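Local atomic coordinates of NAD-dependent benzaldehyde dehydrogenase (Legionella pneumophila, PDB entry 3RHE), a protein that is of uncertain activity, possibly an NAD-dependent benzaldehyde dehydrogenase, though it belongs to the glyoxalase/bleomycin resistance (vicinal oxygen chelate) superfamily. Residues N78-V81 / D82-R86. Numbering follows the deposited sequence.
Sequences NEMV and DEIHR
Met80 and Ile84 meet one turn apart on helix 78-90, where Met80 CG lies 4.1 Å from Ile84 CD1 and the two side chains run at a slant to each other. Met80 is selenomethionine; its CG stands anti to the backbone N (chi1 -179°), and a bend at chi2 then carries SE alongside the isoleucine, 4.2 Å from Ile84 CG1. Ile84 CG1 also rests against the Met80 carbonyl, 3.3 Å from its O. Met80 SE lies 4.2 Å from Glu83 CG as well, so the glutamate stem borders this apolar pair.

Four successive backbone bonds of the alpha-helical i to i+4 pattern join the two halves: Asp82 N to Asn78 O, Glu83 N to Glu79 O and Ile84 N to Met80 O, each 2.9 Å, and His85 N to Val81 O, 3.0 Å.

Arg86 NH2 donates to the syn lone pair of Glu83 OE1 at 2.8 Å, a salt bridge with a bent N-H...O angle of 136° in which the carboxylate oxygen sits 28° out of the guanidinium plane. Asp82 directs OD1 to the hydroxyl of Tyr106 on strand 105-111, tying the helix to the sheet.

Val81 packs on Tyr106, Phe108 and Cys122, and the His85 ring meets that of Phe108 edge-to-face.

Val81 is thus the buried residue facing the curved sheet of this glyoxalase-like fold, whereas the Met80-Ile84 contact lies at the helix surface, partly exposed. Arg86 is exposed and Glu83 partly so, which puts their salt bridge at the surface, and the Asp82-Tyr106 bond adds a polar link to the apolar packing between helix and sheet.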
ATOM      1  N   ASN A  78      -2.922 -11.455  10.480  1.00 17.26           N
ATOM      2  CA  ASN A  78      -2.098 -10.636  11.352  1.00 17.46           C
ATOM      3  C   ASN A  78      -0.859 -11.396  11.799  1.00 17.71           C
ATOM      4  O   ASN A  78       0.223 -10.824  11.924  1.00 16.16           O
ATOM      5  CB  ASN A  78      -2.901 -10.159  12.570  1.00 17.22           C
ATOM      6  CG  ASN A  78      -3.928  -9.099  12.211  1.00 20.35           C
ATOM      7  OD1 ASN A  78      -4.161  -8.814  11.038  1.00 19.51           O
ATOM      8  ND2 ASN A  78      -4.551  -8.514  13.228  1.00 23.78           N
ATOM      9  N   GLU A  79      -1.032 -12.690  12.055  1.00 19.30           N
ATOM     10  CA  GLU A  79       0.088 -13.555  12.410  1.00 19.37           C
ATOM     11  C   GLU A  79       1.136 -13.608  11.297  1.00 17.00           C
ATOM     12  O   GLU A  79       2.323 -13.577  11.564  1.00 17.55           O
ATOM     13  CB  GLU A  79      -0.406 -14.973  12.750  1.00 20.58           C
ATOM     14  CG  GLU A  79      -1.167 -15.066  14.076  1.00 22.64           C
ATOM     15  CD  GLU A  79      -2.656 -14.704  13.974  1.00 24.16           C
ATOM     16  OE1 GLU A  79      -3.174 -14.453  12.859  1.00 21.39           O
ATOM     17  OE2 GLU A  79      -3.310 -14.659  15.034  1.00 29.58           O
HETATM   18  N   MSE A  80       0.704 -13.688  10.043  1.00 17.65           N
HETATM   19  CA  MSE A  80       1.674 -13.665   8.947  1.00 16.41           C
HETATM   20  C   MSE A  80       2.403 -12.310   8.890  1.00 17.86           C
HETATM   21  O   MSE A  80       3.605 -12.256   8.630  1.00 16.29           O
HETATM   22  CB  MSE A  80       1.012 -13.982   7.594  1.00 17.90           C
HETATM   23  CG  MSE A  80       2.002 -13.998   6.434  1.00 17.19           C
HETATM   24 SE   MSE A  80       3.450 -15.278   6.745  1.00 32.45          SE
HETATM   25  CE  MSE A  80       2.787 -16.790   5.723  1.00 21.00           C
ATOM     26  N   VAL A  81       1.675 -11.220   9.125  1.00 16.15           N
ATOM     27  CA  VAL A  81       2.315  -9.905   9.235  1.00 17.67           C
ATOM     28  C   VAL A  81       3.407  -9.906  10.304  1.00 17.44           C
ATOM     29  O   VAL A  81       4.501  -9.417  10.073  1.00 15.92           O
ATOM     30  CB  VAL A  81       1.300  -8.799   9.594  1.00 16.91           C
ATOM     31  CG1 VAL A  81       2.028  -7.483   9.870  1.00 16.27           C
ATOM     32  CG2 VAL A  81       0.267  -8.646   8.502  1.00 14.53           C
ATOM     33  N   ASP A  82       3.107 -10.452  11.486  1.00 18.05           N
ATOM     34  CA  ASP A  82       4.111 -10.532  12.553  1.00 19.78           C
ATOM     35  C   ASP A  82       5.285 -11.418  12.156  1.00 18.08           C
ATOM     36  O   ASP A  82       6.439 -11.104  12.442  1.00 19.14           O
ATOM     37  CB  ASP A  82       3.497 -11.061  13.859  1.00 20.48           C
ATOM     38  CG  ASP A  82       2.563 -10.061  14.503  1.00 24.17           C
ATOM     39  OD1 ASP A  82       2.798  -8.840  14.349  1.00 22.40           O
ATOM     40  OD2 ASP A  82       1.595 -10.496  15.150  1.00 22.25           O
ATOM     41  N   GLU A  83       4.987 -12.533  11.505  1.00 18.05           N
ATOM     42  CA  GLU A  83       6.041 -13.458  11.091  1.00 19.46           C
ATOM     43  C   GLU A  83       6.995 -12.774  10.106  1.00 20.99           C
ATOM     44  O   GLU A  83       8.210 -12.888  10.241  1.00 18.63           O
ATOM     45  CB  GLU A  83       5.424 -14.732  10.510  1.00 19.72           C
ATOM     46  CG  GLU A  83       6.370 -15.664   9.747  1.00 21.08           C
ATOM     47  CD  GLU A  83       7.544 -16.165  10.587  1.00 26.60           C
ATOM     48  OE1 GLU A  83       7.461 -16.164  11.835  1.00 27.17           O
ATOM     49  OE2 GLU A  83       8.556 -16.570   9.981  1.00 30.32           O
ATOM     50  N   ILE A  84       6.457 -12.045   9.123  1.00 18.05           N
ATOM     51  CA  ILE A  84       7.337 -11.359   8.184  1.00 16.63           C
ATOM     52  C   ILE A  84       8.115 -10.250   8.887  1.00 17.61           C
ATOM     53  O   ILE A  84       9.268  -9.989   8.569  1.00 17.15           O
ATOM     54  CB  ILE A  84       6.580 -10.783   6.963  1.00 17.45           C
ATOM     55  CG1 ILE A  84       5.822 -11.893   6.232  1.00 16.19           C
ATOM     56  CG2 ILE A  84       7.569 -10.089   6.028  1.00 17.23           C
ATOM     57  CD1 ILE A  84       4.890 -11.413   5.144  1.00 19.01           C
ATOM     58  N   HIS A  85       7.478  -9.587   9.848  1.00 19.24           N
ATOM     59  CA  HIS A  85       8.181  -8.560  10.597  1.00 20.28           C
ATOM     60  C   HIS A  85       9.412  -9.135  11.302  1.00 19.11           C
ATOM     61  O   HIS A  85      10.480  -8.529  11.311  1.00 17.19           O
ATOM     62  CB  HIS A  85       7.267  -7.905  11.629  1.00 19.56           C
ATOM     63  CG  HIS A  85       7.966  -6.879  12.463  1.00 19.84           C
ATOM     64  ND1 HIS A  85       8.289  -7.087  13.787  1.00 21.60           N
ATOM     65  CD2 HIS A  85       8.438  -5.648  12.151  1.00 21.86           C
ATOM     66  CE1 HIS A  85       8.912  -6.022  14.258  1.00 20.94           C
ATOM     67  NE2 HIS A  85       9.021  -5.136  13.283  1.00 22.76           N
ATOM     68  N   ARG A  86       9.246 -10.308  11.904  1.00 19.77           N
ATOM     69  CA  ARG A  86      10.362 -10.996  12.536  1.00 19.15           C
ATOM     70  C   ARG A  86      11.471 -11.310  11.533  1.00 20.55           C
ATOM     71  O   ARG A  86      12.643 -11.051  11.794  1.00 20.02           O
ATOM     72  CB  ARG A  86       9.873 -12.280  13.206  1.00 23.89           C
ATOM     73  CG  ARG A  86      10.968 -13.054  13.908  1.00 27.64           C
ATOM     74  CD  ARG A  86      10.383 -14.079  14.859  1.00 32.94           C
ATOM     75  NE  ARG A  86       9.743 -15.195  14.167  1.00 35.86           N
ATOM     76  CZ  ARG A  86       9.292 -16.285  14.786  1.00 39.19           C
ATOM     77  NH1 ARG A  86       9.423 -16.396  16.105  1.00 39.45           N
ATOM     78  NH2 ARG A  86       8.716 -17.265  14.093  1.00 31.82           N
TER